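Local coordinates for F5/8 type C domain protein (Bacteroides ovatus, PDB 4ZRX), which probably hydrolyses alpha-L-fucosyl linkages with a TIM-barrel domain and also carries an F5/8 type C domain, at residues T45-F50 with E181-G186; T95-D100 with I166-E171; K128-A133 with M139-Y144; G228-V233 with P293-H298. All coordinates share one frame; numbering follows the deposited sequence. Where two conformers were deposited one is given.

Contact 1: T45-F50 with E181-G186; sequences TAFLHF and EVWFDG. With EDO (1,2-ethanediol), chain B; EDO (1,2-ethanediol), chain D.
The F47 ring points its edge into the face of W183, a T-shaped stack in which the two rings are tilted 61° apart. Atom CZ of F47 does the touching: it lies over the middle of the indole, 3.9 Å from CD2 of W183, and CE2 of F47 comes 4.0 Å from CZ2 of W183. With CA of F47 and CA of W183 10.4 Å apart, the two strands are not paired, and their side chains span the barrel interior instead. First torsions off the staggered positions, chi1 -129° for F47 and -138° for W183, bring the rings together edge to face. Water 1 adds a second bridge, hydrogen-bonded to OG1 of T45 at 2.7 Å and donating to OE1 of E181 at 2.9 Å. One shell out, CE1 of H49 sits 3.4 Å above the F47 ring plane, while the edge of the H49 ring turns to an ethanediol through NE2, 2.7 Å from its O1. W183 is fixed from its own edge by NE1, hydrogen-bonded to E286, and its ring also meets that of Y144. An alanine in place of W183 would probably leave the F47 edge without its aromatic face and E286 without its indole N-H. D185 and the backbone N of G186 hold a second ethanediol, while OD2 of D185 is hydrogen-bonded to Y144. The interior layer of aromatic carbon thus passes, at the ends of these strands, into a polar rim that here holds two ethanediol molecules, probably from the crystallisation liquor, consistent with a sugar-binding barrel mouth.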
# COMPACT_ATOMS: atom_id res chain seq x y z
N THR A 45 -0.62 -10.14 2.99
CA THR A 45 -1.58 -10.93 2.25
C THR A 45 -1.65 -10.44 0.80
O THR A 45 -1.21 -9.35 0.50
CB THR A 45 -2.94 -10.84 2.87
OG1 THR A 45 -3.39 -9.48 2.97
CG2 THR A 45 -2.93 -11.40 4.28
N ALA A 46 -2.22 -11.24 -0.06
CA ALA A 46 -2.28 -10.92 -1.49
C ALA A 46 -3.69 -10.77 -2.00
O ALA A 46 -4.55 -11.63 -1.76
CB ALA A 46 -1.56 -11.98 -2.27
N PHE A 47 -3.93 -9.69 -2.72
CA PHE A 47 -5.19 -9.44 -3.43
C PHE A 47 -4.98 -9.96 -4.85
O PHE A 47 -3.89 -9.77 -5.44
CB PHE A 47 -5.45 -7.93 -3.50
CG PHE A 47 -6.80 -7.44 -3.05
CD1 PHE A 47 -7.97 -8.13 -3.24
CD2 PHE A 47 -6.88 -6.13 -2.56
CE1 PHE A 47 -9.20 -7.54 -2.84
CE2 PHE A 47 -8.07 -5.56 -2.17
CZ PHE A 47 -9.24 -6.28 -2.32
N LEU A 48 -6.01 -10.61 -5.42
CA LEU A 48 -6.07 -10.99 -6.79
C LEU A 48 -7.29 -10.38 -7.47
O LEU A 48 -8.42 -10.91 -7.38
CB LEU A 48 -6.13 -12.51 -6.89
CG LEU A 48 -4.95 -13.29 -6.33
CD1 LEU A 48 -5.30 -14.78 -6.12
CD2 LEU A 48 -3.74 -13.17 -7.26
N HIS A 49 -7.11 -9.24 -8.10
CA HIS A 49 -8.14 -8.67 -8.96
C HIS A 49 -8.06 -9.34 -10.32
O HIS A 49 -7.08 -9.19 -11.05
CB HIS A 49 -8.01 -7.17 -9.09
CG HIS A 49 -8.50 -6.40 -7.92
ND1 HIS A 49 -7.87 -6.40 -6.70
CD2 HIS A 49 -9.53 -5.55 -7.81
CE1 HIS A 49 -8.53 -5.62 -5.87
NE2 HIS A 49 -9.53 -5.07 -6.53
N PHE A 50 -9.14 -10.07 -10.64
CA PHE A 50 -9.25 -10.86 -11.84
C PHE A 50 -10.72 -10.98 -12.17
O PHE A 50 -11.58 -11.14 -11.31
CB PHE A 50 -8.63 -12.23 -11.61
CG PHE A 50 -8.56 -13.06 -12.86
CD1 PHE A 50 -7.78 -12.65 -13.94
CD2 PHE A 50 -9.24 -14.26 -12.93
CE1 PHE A 50 -7.69 -13.44 -15.07
CE2 PHE A 50 -9.20 -15.01 -14.09
CZ PHE A 50 -8.40 -14.63 -15.15
N GLU A 181 -11.11 -14.47 5.29
CA GLU A 181 -11.47 -13.06 5.20
C GLU A 181 -12.52 -12.92 4.11
O GLU A 181 -12.35 -13.53 3.05
CB GLU A 181 -10.23 -12.17 4.92
CG GLU A 181 -10.49 -10.65 4.80
CD GLU A 181 -9.26 -9.77 4.90
OE1 GLU A 181 -8.18 -10.26 5.24
OE2 GLU A 181 -9.43 -8.52 4.73
N VAL A 182 -13.53 -12.09 4.38
CA VAL A 182 -14.58 -11.73 3.46
C VAL A 182 -14.59 -10.22 3.32
O VAL A 182 -14.75 -9.51 4.33
CB VAL A 182 -15.99 -12.20 3.94
CG1 VAL A 182 -17.02 -11.84 2.96
CG2 VAL A 182 -15.95 -13.72 4.12
N TRP A 183 -14.29 -9.74 2.11
CA TRP A 183 -14.08 -8.34 1.87
C TRP A 183 -15.32 -7.77 1.21
O TRP A 183 -15.72 -8.23 0.12
CB TRP A 183 -12.88 -8.19 0.92
CG TRP A 183 -11.90 -7.13 1.22
CD1 TRP A 183 -10.86 -7.23 2.09
CD2 TRP A 183 -11.77 -5.83 0.60
NE1 TRP A 183 -10.12 -6.10 2.10
CE2 TRP A 183 -10.61 -5.23 1.17
CE3 TRP A 183 -12.55 -5.08 -0.27
CZ2 TRP A 183 -10.18 -3.94 0.81
CZ3 TRP A 183 -12.12 -3.84 -0.63
CH2 TRP A 183 -10.93 -3.28 -0.12
N PHE A 184 -15.93 -6.78 1.87
CA PHE A 184 -17.09 -6.07 1.35
C PHE A 184 -16.75 -4.61 1.11
O PHE A 184 -16.75 -3.76 2.00
CB PHE A 184 -18.24 -6.19 2.36
CG PHE A 184 -18.81 -7.59 2.54
CD1 PHE A 184 -18.99 -8.46 1.48
CD2 PHE A 184 -19.32 -7.96 3.78
CE1 PHE A 184 -19.58 -9.69 1.65
CE2 PHE A 184 -19.94 -9.20 3.98
CZ PHE A 184 -20.05 -10.10 2.91
N ASP A 185 -16.38 -4.32 -0.14
CA ASP A 185 -15.99 -3.01 -0.57
C ASP A 185 -17.11 -2.03 -0.35
O ASP A 185 -18.28 -2.36 -0.60
CB ASP A 185 -15.61 -3.11 -2.02
CG ASP A 185 -14.81 -1.96 -2.52
OD1 ASP A 185 -14.76 -0.91 -1.85
OD2 ASP A 185 -14.23 -2.17 -3.61
N GLY A 186 -16.75 -0.83 0.15
CA GLY A 186 -17.75 0.24 0.40
C GLY A 186 -18.02 1.09 -0.82
O GLY A 186 -18.95 1.90 -0.83
C1 EDO B . -12.38 0.25 0.27
O1 EDO B . -12.20 0.59 -1.10
C2 EDO B . -13.19 1.33 0.97
O2 EDO B . -14.58 1.10 0.70
C1 EDO D . -11.02 -2.99 -4.45
O1 EDO D . -11.27 -3.07 -5.86
C2 EDO D . -10.04 -1.86 -4.21
O2 EDO D . -10.55 -0.66 -4.81
O HOH W 1 -5.65 -9.16 4.48

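Contact 2: T95-D100 with I166-E171; sequences TAKHHD and IRQLTE. With EDO (1,2-ethanediol), chain D.
K97 reaches across to Q168 and gives a hydrogen bond from NZ to OE1 of Q168, 2.8 Å long. The donor lies in the carbonyl plane on a lone pair, with a C=O...donor angle of 141°. The lysine chain starts out extended and bends at chi3 (79°), and this bend also brings CE of K97 to 3.5 Å from OE1 of Q168, with the two side chains crossing at about a right angle. This is the tight, buried part of the contact: NZ of K97 has a salt bridge to D149 and a hydrogen bond to Y161 as well, and NE2 of Q168 bonds to T109, which fixes the amide's orientation. On the solvent side of the helix R167 is exposed. T170 is partly exposed yet rests on T207 of helix 201-211; its OG1 turns back to I166 O at 2.7 Å, meeting that carbonyl from the face opposite to the one used by N of T170. Helix 158-174 lies outside the sheet, as the reach of K97 from strand 91-97 to Q168 indicates, with Q168 resting on L145 of neighbouring strand 140-145 and I166 packing on helix 201-211, the next helix along the chain.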
# COMPACT_ATOMS: atom_id res chain seq x y z
N THR A 95 -11.14 -11.51 -6.05
CA THR A 95 -12.33 -10.82 -6.47
C THR A 95 -13.29 -11.80 -7.20
O THR A 95 -13.37 -11.84 -8.44
CB THR A 95 -12.05 -9.63 -7.39
OG1 THR A 95 -11.29 -10.05 -8.53
CG2 THR A 95 -11.21 -8.56 -6.62
N ALA A 96 -14.05 -12.53 -6.41
CA ALA A 96 -14.99 -13.50 -6.95
C ALA A 96 -16.09 -12.77 -7.77
O ALA A 96 -16.64 -13.31 -8.74
CB ALA A 96 -15.61 -14.29 -5.81
N LYS A 97 -16.44 -11.54 -7.35
CA LYS A 97 -17.35 -10.70 -8.06
C LYS A 97 -16.98 -9.26 -7.75
O LYS A 97 -16.94 -8.86 -6.60
CB LYS A 97 -18.81 -10.91 -7.62
CG LYS A 97 -19.81 -10.16 -8.52
CD LYS A 97 -21.24 -10.25 -7.94
CE LYS A 97 -21.48 -9.31 -6.84
NZ LYS A 97 -22.85 -9.38 -6.30
N HIS A 98 -16.64 -8.50 -8.80
CA HIS A 98 -16.35 -7.08 -8.68
C HIS A 98 -17.62 -6.27 -9.01
O HIS A 98 -18.69 -6.83 -9.05
CB HIS A 98 -15.10 -6.71 -9.50
CG HIS A 98 -14.38 -5.52 -8.97
ND1 HIS A 98 -14.61 -4.25 -9.43
CD2 HIS A 98 -13.46 -5.40 -7.98
CE1 HIS A 98 -13.87 -3.39 -8.76
NE2 HIS A 98 -13.18 -4.06 -7.85
N HIS A 99 -17.51 -4.94 -9.08
CA HIS A 99 -18.71 -4.05 -9.16
C HIS A 99 -19.56 -4.32 -10.37
O HIS A 99 -20.79 -4.15 -10.34
CB HIS A 99 -18.33 -2.58 -9.16
CG HIS A 99 -17.42 -2.18 -8.03
ND1 HIS A 99 -17.54 -2.70 -6.76
CD2 HIS A 99 -16.42 -1.28 -7.98
CE1 HIS A 99 -16.62 -2.15 -5.98
NE2 HIS A 99 -15.94 -1.27 -6.69
N ASP A 100 -18.90 -4.78 -11.42
CA ASP A 100 -19.55 -5.18 -12.68
C ASP A 100 -20.50 -6.35 -12.55
O ASP A 100 -21.37 -6.55 -13.40
CB ASP A 100 -18.47 -5.48 -13.72
CG ASP A 100 -17.57 -6.56 -13.30
OD1 ASP A 100 -17.96 -7.70 -13.59
OD2 ASP A 100 -16.51 -6.29 -12.69
N ILE A 166 -26.94 -12.95 -0.26
CA ILE A 166 -26.71 -14.02 0.67
C ILE A 166 -26.56 -15.31 -0.08
O ILE A 166 -25.78 -16.16 0.33
CB ILE A 166 -27.85 -14.09 1.76
CG1 ILE A 166 -27.67 -12.89 2.70
CG2 ILE A 166 -27.80 -15.40 2.55
CD1 ILE A 166 -28.83 -12.67 3.66
N ARG A 167 -27.34 -15.53 -1.16
CA ARG A 167 -27.18 -16.79 -1.88
C ARG A 167 -25.81 -16.87 -2.52
O ARG A 167 -25.18 -17.92 -2.45
CB ARG A 167 -28.29 -17.04 -2.90
CG ARG A 167 -29.51 -17.54 -2.23
CD ARG A 167 -30.69 -17.49 -3.20
NE ARG A 167 -30.47 -18.18 -4.48
CZ ARG A 167 -30.78 -17.65 -5.67
NH1 ARG A 167 -31.24 -16.41 -5.76
NH2 ARG A 167 -30.61 -18.35 -6.78
N GLN A 168 -25.31 -15.77 -3.09
CA GLN A 168 -23.92 -15.76 -3.60
C GLN A 168 -22.86 -16.04 -2.54
O GLN A 168 -21.93 -16.87 -2.72
CB GLN A 168 -23.63 -14.44 -4.29
CG GLN A 168 -24.43 -14.24 -5.55
CD GLN A 168 -24.01 -13.01 -6.36
OE1 GLN A 168 -23.47 -12.03 -5.81
NE2 GLN A 168 -24.33 -13.01 -7.63
N LEU A 169 -23.04 -15.38 -1.42
CA LEU A 169 -22.13 -15.48 -0.26
C LEU A 169 -22.13 -16.87 0.29
O LEU A 169 -21.12 -17.41 0.60
CB LEU A 169 -22.52 -14.45 0.76
CG LEU A 169 -21.72 -14.38 2.07
CD1 LEU A 169 -20.29 -13.98 1.76
CD2 LEU A 169 -22.42 -13.39 2.98
N THR A 170 -23.31 -17.49 0.39
CA THR A 170 -23.45 -18.85 0.88
C THR A 170 -22.75 -19.82 -0.04
O THR A 170 -22.06 -20.67 0.41
CB THR A 170 -24.94 -19.20 1.06
OG1 THR A 170 -25.53 -18.30 2.02
CG2 THR A 170 -25.12 -20.67 1.49
N GLU A 171 -22.82 -19.62 -1.35
CA GLU A 171 -22.05 -20.51 -2.22
C GLU A 171 -20.55 -20.43 -1.94
O GLU A 171 -19.81 -21.46 -1.80
CB GLU A 171 -22.32 -20.17 -3.70
CG GLU A 171 -23.71 -20.53 -4.12
CD GLU A 171 -24.14 -19.92 -5.43
OE1 GLU A 171 -23.56 -18.86 -5.89
OE2 GLU A 171 -25.15 -20.49 -6.00
C1 EDO D . -11.02 -2.99 -4.45
O1 EDO D . -11.27 -3.07 -5.86
C2 EDO D . -10.04 -1.86 -4.21
O2 EDO D . -10.55 -0.66 -4.81

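Contact 3: K128-A133 with M139-Y144; sequences KELRAA and MKFGVY
Two flat groups meet here, the F141 ring and the R131 guanidinium, their planes 30° apart. Over one face of the ring lies CD of R131, 3.5 Å from the F141 ring centroid and only 14° off the normal, a CH-pi contact. The ring's edge receives L130, whose CD2 is 3.9 Å from CE1 of F141. One face of the guanidinium in turn rests on CB of F141, offset toward its rim, with CZ of R131 3.9 Å from that carbon. A bend at chi2 (70°) brings CD of R131 over the face of F141, the chain crossing the ring obliquely. Its charged end then bonds beyond the ring: NH2 to the carbonyl of E178, NH1 to D135 in a salt bridge. NH1 of R131 also donates to water 2 at 3.0 Å, and that water donates to the carbonyl O of M139, a selenomethionine, at 2.8 Å. Replacing F141 with an alanine would probably open a gap beside L130 and leave the arginine methylene without the ring face that steadies it. Helix 126-137 follows strand 91-97 and leads into strand 140-145, which runs parallel to strand 91-97 and pairs with it, so the contact seats the helix of a beta-alpha-beta crossover on its second strand. L130 also packs on L94 of strand 91-97 and on V81 of helix 77-86, while strand 181-184 pairs with the far edge of strand 140-145.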
# COMPACT_ATOMS: atom_id res chain seq x y z
N LYS A 128 -12.93 -22.32 -7.68
CA LYS A 128 -12.56 -23.68 -7.46
C LYS A 128 -11.09 -23.94 -7.77
O LYS A 128 -10.41 -24.59 -6.99
CB LYS A 128 -13.45 -24.61 -8.29
CG LYS A 128 -13.16 -26.12 -8.03
CD LYS A 128 -14.15 -27.03 -8.80
CE LYS A 128 -14.02 -26.84 -10.27
NZ LYS A 128 -12.62 -26.62 -10.84
N GLU A 129 -10.60 -23.46 -8.92
CA GLU A 129 -9.22 -23.68 -9.27
C GLU A 129 -8.28 -23.02 -8.24
O GLU A 129 -7.25 -23.61 -7.88
CB GLU A 129 -8.91 -23.15 -10.65
CG GLU A 129 -9.73 -23.87 -11.71
CD GLU A 129 -9.16 -23.89 -13.11
OE1 GLU A 129 -7.95 -23.74 -13.27
OE2 GLU A 129 -9.96 -24.16 -14.08
N LEU A 130 -8.64 -21.82 -7.78
CA LEU A 130 -7.84 -21.15 -6.76
C LEU A 130 -7.86 -21.96 -5.46
O LEU A 130 -6.81 -22.15 -4.81
CB LEU A 130 -8.33 -19.72 -6.48
CG LEU A 130 -7.51 -18.98 -5.43
CD1 LEU A 130 -6.07 -18.89 -5.81
CD2 LEU A 130 -8.11 -17.58 -5.28
N ARG A 131 -9.04 -22.43 -5.06
CA ARG A 131 -9.09 -23.22 -3.83
C ARG A 131 -8.27 -24.47 -3.90
O ARG A 131 -7.64 -24.82 -2.90
CB ARG A 131 -10.50 -23.51 -3.32
CG ARG A 131 -10.60 -23.96 -1.77
CD ARG A 131 -10.24 -22.70 -0.96
NE ARG A 131 -10.24 -22.87 0.52
CZ ARG A 131 -9.23 -23.34 1.21
NH1 ARG A 131 -8.12 -23.82 0.68
NH2 ARG A 131 -9.29 -23.26 2.51
N ALA A 132 -8.27 -25.17 -5.04
CA ALA A 132 -7.44 -26.35 -5.23
C ALA A 132 -5.92 -26.05 -5.08
O ALA A 132 -5.21 -26.80 -4.42
CB ALA A 132 -7.75 -26.99 -6.58
N ALA A 133 -5.50 -24.93 -5.64
CA ALA A 133 -4.13 -24.46 -5.51
C ALA A 133 -3.82 -24.06 -4.05
O ALA A 133 -2.76 -24.44 -3.55
CB ALA A 133 -3.82 -23.39 -6.45
N MSE A 139 -2.25 -22.60 1.68
CA MSE A 139 -2.38 -21.17 1.66
C MSE A 139 -3.77 -20.81 2.11
O MSE A 139 -4.76 -21.36 1.61
CB MSE A 139 -2.10 -20.63 0.25
CG MSE A 139 -2.51 -19.17 -0.01
SE MSE A 139 -1.15 -18.01 0.81
CE MSE A 139 0.16 -17.94 -0.56
N LYS A 140 -3.89 -19.80 2.97
CA LYS A 140 -5.20 -19.35 3.43
C LYS A 140 -5.90 -18.60 2.28
O LYS A 140 -5.25 -18.09 1.37
CB LYS A 140 -5.13 -18.47 4.66
CG LYS A 140 -4.71 -19.23 5.92
CD LYS A 140 -4.62 -18.14 7.04
CE LYS A 140 -3.53 -18.40 7.96
NZ LYS A 140 -3.80 -19.56 8.76
N PHE A 141 -7.22 -18.56 2.35
CA PHE A 141 -8.07 -18.16 1.22
C PHE A 141 -9.07 -17.20 1.74
O PHE A 141 -9.73 -17.45 2.79
CB PHE A 141 -8.73 -19.46 0.70
CG PHE A 141 -9.79 -19.30 -0.32
CD1 PHE A 141 -9.46 -19.09 -1.62
CD2 PHE A 141 -11.10 -19.45 0.03
CE1 PHE A 141 -10.48 -19.04 -2.62
CE2 PHE A 141 -12.13 -19.37 -0.94
CZ PHE A 141 -11.80 -19.18 -2.25
N GLY A 142 -9.29 -16.15 0.97
CA GLY A 142 -10.30 -15.18 1.26
C GLY A 142 -11.05 -14.78 -0.00
O GLY A 142 -10.58 -15.00 -1.10
N VAL A 143 -12.24 -14.22 0.17
CA VAL A 143 -13.08 -13.78 -0.92
C VAL A 143 -13.54 -12.33 -0.82
O VAL A 143 -13.94 -11.88 0.23
CB VAL A 143 -14.29 -14.70 -1.17
CG1 VAL A 143 -13.80 -16.10 -1.53
CG2 VAL A 143 -15.17 -14.72 0.02
N TYR A 144 -13.55 -11.67 -1.97
CA TYR A 144 -14.08 -10.32 -2.20
C TYR A 144 -15.37 -10.55 -2.98
O TYR A 144 -15.35 -11.16 -4.04
CB TYR A 144 -13.08 -9.51 -2.99
CG TYR A 144 -13.51 -8.15 -3.48
CD1 TYR A 144 -14.42 -8.00 -4.49
CD2 TYR A 144 -12.87 -7.01 -3.03
CE1 TYR A 144 -14.77 -6.77 -4.94
CE2 TYR A 144 -13.17 -5.77 -3.51
CZ TYR A 144 -14.15 -5.64 -4.49
OH TYR A 144 -14.57 -4.45 -5.00
O HOH W 2 -5.79 -23.77 2.52

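Contact 4: G228-V233 with P293-H298; sequences GNEKGV and PGWFYH. With EDO (1,2-ethanediol), chain D.
E230 and W295 face each other from two irregular loops, their CA atoms 10.0 Å apart, so side chains alone bridge the distance. NE1 of W295 donates to OE1 of E230 at 3.0 Å with an N-H...O angle of 154°. The acceptor lies in the plane of the indole, but the donor approaches from above the carboxylate plane, 57° out of it, and the carboxylate and ring planes are 77° apart. The aliphatic part of the glutamate joins in, CG of E230 lying at the ring edge, 3.9 Å from CZ2 of W295. Its other oxygen, OE2 of E230, accepts from O2 of an ethanediol at 2.7 Å, and the C2 of that molecule, which probably comes from the crystallisation liquor, lies 3.6 Å above the W295 ring plane, over one face. The loop of E230 is shaped locally by N229: its OD1 accepts from N of K231 at 2.9 Å, an Asx turn, and its ND2 donates to O of V233, also at 2.9 Å. W295 is held in turn through its backbone, with N bonded to E59 and O to N328, and its ring stacks with H49. The same ethanediol is also hydrogen-bonded to H98, so the two loops, near the mouth of the TIM barrel, help line a pocket. An aromatic platform next to a carboxylate is consistent with a sugar-binding pocket at the mouth of the barrel in a putative fucosidase.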
# COMPACT_ATOMS: atom_id res chain seq x y z
N GLY A 228 -8.03 3.82 4.72
CA GLY A 228 -8.55 5.14 4.31
C GLY A 228 -7.93 5.68 3.07
O GLY A 228 -8.27 6.77 2.63
N ASN A 229 -6.99 4.98 2.48
CA ASN A 229 -6.39 5.31 1.16
C ASN A 229 -5.98 4.03 0.43
O ASN A 229 -5.87 2.97 1.08
CB ASN A 229 -5.19 6.27 1.30
CG ASN A 229 -3.99 5.61 1.88
OD1 ASN A 229 -3.19 5.06 1.15
ND2 ASN A 229 -3.83 5.69 3.16
N GLU A 230 -5.65 4.15 -0.88
CA GLU A 230 -5.27 2.98 -1.73
C GLU A 230 -3.82 3.12 -2.18
O GLU A 230 -3.42 2.51 -3.20
CB GLU A 230 -6.15 2.94 -3.02
CG GLU A 230 -7.51 2.62 -2.72
CD GLU A 230 -8.36 2.23 -3.93
OE1 GLU A 230 -8.04 2.58 -5.08
OE2 GLU A 230 -9.34 1.55 -3.73
N LYS A 231 -3.05 3.99 -1.51
CA LYS A 231 -1.70 4.26 -1.94
C LYS A 231 -0.63 3.46 -1.18
O LYS A 231 0.55 3.53 -1.54
CB LYS A 231 -1.42 5.75 -1.73
CG LYS A 231 -2.33 6.62 -2.58
CD LYS A 231 -1.76 6.82 -3.94
CE LYS A 231 -2.34 8.04 -4.64
NZ LYS A 231 -3.34 7.61 -5.62
N GLY A 232 -1.02 2.69 -0.16
CA GLY A 232 -0.07 1.86 0.59
C GLY A 232 0.57 2.54 1.77
O GLY A 232 1.64 2.11 2.24
N VAL A 233 -0.12 3.56 2.31
CA VAL A 233 0.46 4.40 3.39
C VAL A 233 -0.40 4.33 4.63
O VAL A 233 -1.56 4.73 4.60
CB VAL A 233 0.61 5.87 2.96
CG1 VAL A 233 1.35 6.66 4.06
CG2 VAL A 233 1.44 5.95 1.67
N PRO A 293 -0.21 0.47 -11.15
CA PRO A 293 -1.06 1.65 -10.89
C PRO A 293 -2.55 1.29 -10.74
O PRO A 293 -3.22 1.82 -9.85
CB PRO A 293 -0.84 2.51 -12.12
CG PRO A 293 0.54 2.20 -12.51
CD PRO A 293 0.69 0.71 -12.29
N GLY A 294 -3.05 0.39 -11.58
CA GLY A 294 -4.41 -0.09 -11.51
C GLY A 294 -4.51 -1.41 -10.70
O GLY A 294 -3.50 -2.03 -10.40
N TRP A 295 -5.71 -1.76 -10.30
CA TRP A 295 -6.00 -3.02 -9.65
C TRP A 295 -6.07 -4.17 -10.60
O TRP A 295 -5.65 -5.29 -10.26
CB TRP A 295 -7.30 -2.91 -8.83
CG TRP A 295 -7.26 -1.87 -7.74
CD1 TRP A 295 -7.81 -0.62 -7.77
CD2 TRP A 295 -6.67 -2.04 -6.46
NE1 TRP A 295 -7.56 0.03 -6.57
CE2 TRP A 295 -6.84 -0.83 -5.76
CE3 TRP A 295 -6.04 -3.09 -5.84
CZ2 TRP A 295 -6.41 -0.68 -4.42
CZ3 TRP A 295 -5.56 -2.92 -4.56
CH2 TRP A 295 -5.77 -1.73 -3.85
N PHE A 296 -6.71 -3.98 -11.75
CA PHE A 296 -6.78 -5.04 -12.73
C PHE A 296 -5.57 -4.99 -13.63
O PHE A 296 -4.82 -4.01 -13.63
CB PHE A 296 -8.08 -4.98 -13.52
CG PHE A 296 -9.27 -5.43 -12.73
CD1 PHE A 296 -9.96 -4.55 -11.93
CD2 PHE A 296 -9.65 -6.76 -12.72
CE1 PHE A 296 -11.05 -4.98 -11.17
CE2 PHE A 296 -10.71 -7.18 -11.96
CZ PHE A 296 -11.41 -6.31 -11.19
N TYR A 297 -5.33 -6.10 -14.31
CA TYR A 297 -4.17 -6.22 -15.19
C TYR A 297 -4.34 -5.34 -16.44
O TYR A 297 -5.36 -5.43 -17.15
CB TYR A 297 -3.96 -7.65 -15.61
CG TYR A 297 -2.80 -7.73 -16.54
CD1 TYR A 297 -1.48 -7.83 -16.06
CD2 TYR A 297 -3.02 -7.66 -17.90
CE1 TYR A 297 -0.41 -7.83 -16.94
CE2 TYR A 297 -1.95 -7.71 -18.82
CZ TYR A 297 -0.65 -7.78 -18.33
OH TYR A 297 0.43 -7.81 -19.20
N HIS A 298 -3.31 -4.53 -16.72
CA HIS A 298 -3.25 -3.80 -18.00
C HIS A 298 -1.88 -4.02 -18.56
O HIS A 298 -0.90 -3.76 -17.88
CB HIS A 298 -3.42 -2.32 -17.78
CG HIS A 298 -4.68 -2.00 -17.07
ND1 HIS A 298 -5.91 -2.01 -17.70
CD2 HIS A 298 -4.92 -1.76 -15.76
CE1 HIS A 298 -6.85 -1.78 -16.80
NE2 HIS A 298 -6.28 -1.63 -15.61
C1 EDO D . -11.02 -2.99 -4.45
O1 EDO D . -11.27 -3.07 -5.86
C2 EDO D . -10.04 -1.86 -4.21
O2 EDO D . -10.55 -0.66 -4.81

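From the N terminus, segment 45-50 opens the widest loop, which contact 1 closes 131 residues later at 181-186. Inside it, contact 2 runs from 95-100 to 166-171, and contact 3, the shortest, joins 128-133 to 139-144 within contact 2; the three are nested and none cross. Contact 4 opens only after contact 1 has closed, in series, linking 228-233 with 293-298. Strands 44-48, 91-97, 140-145 and 181-184 run side by side and parallel within the barrel sheet, so contacts 1 to 3 tie its interior and two outer helices together, while contact 4 joins loops at the barrel mouth. Contacts 1, 2 and 4 share one bound ethanediol; contact 3 does not reach contact 4.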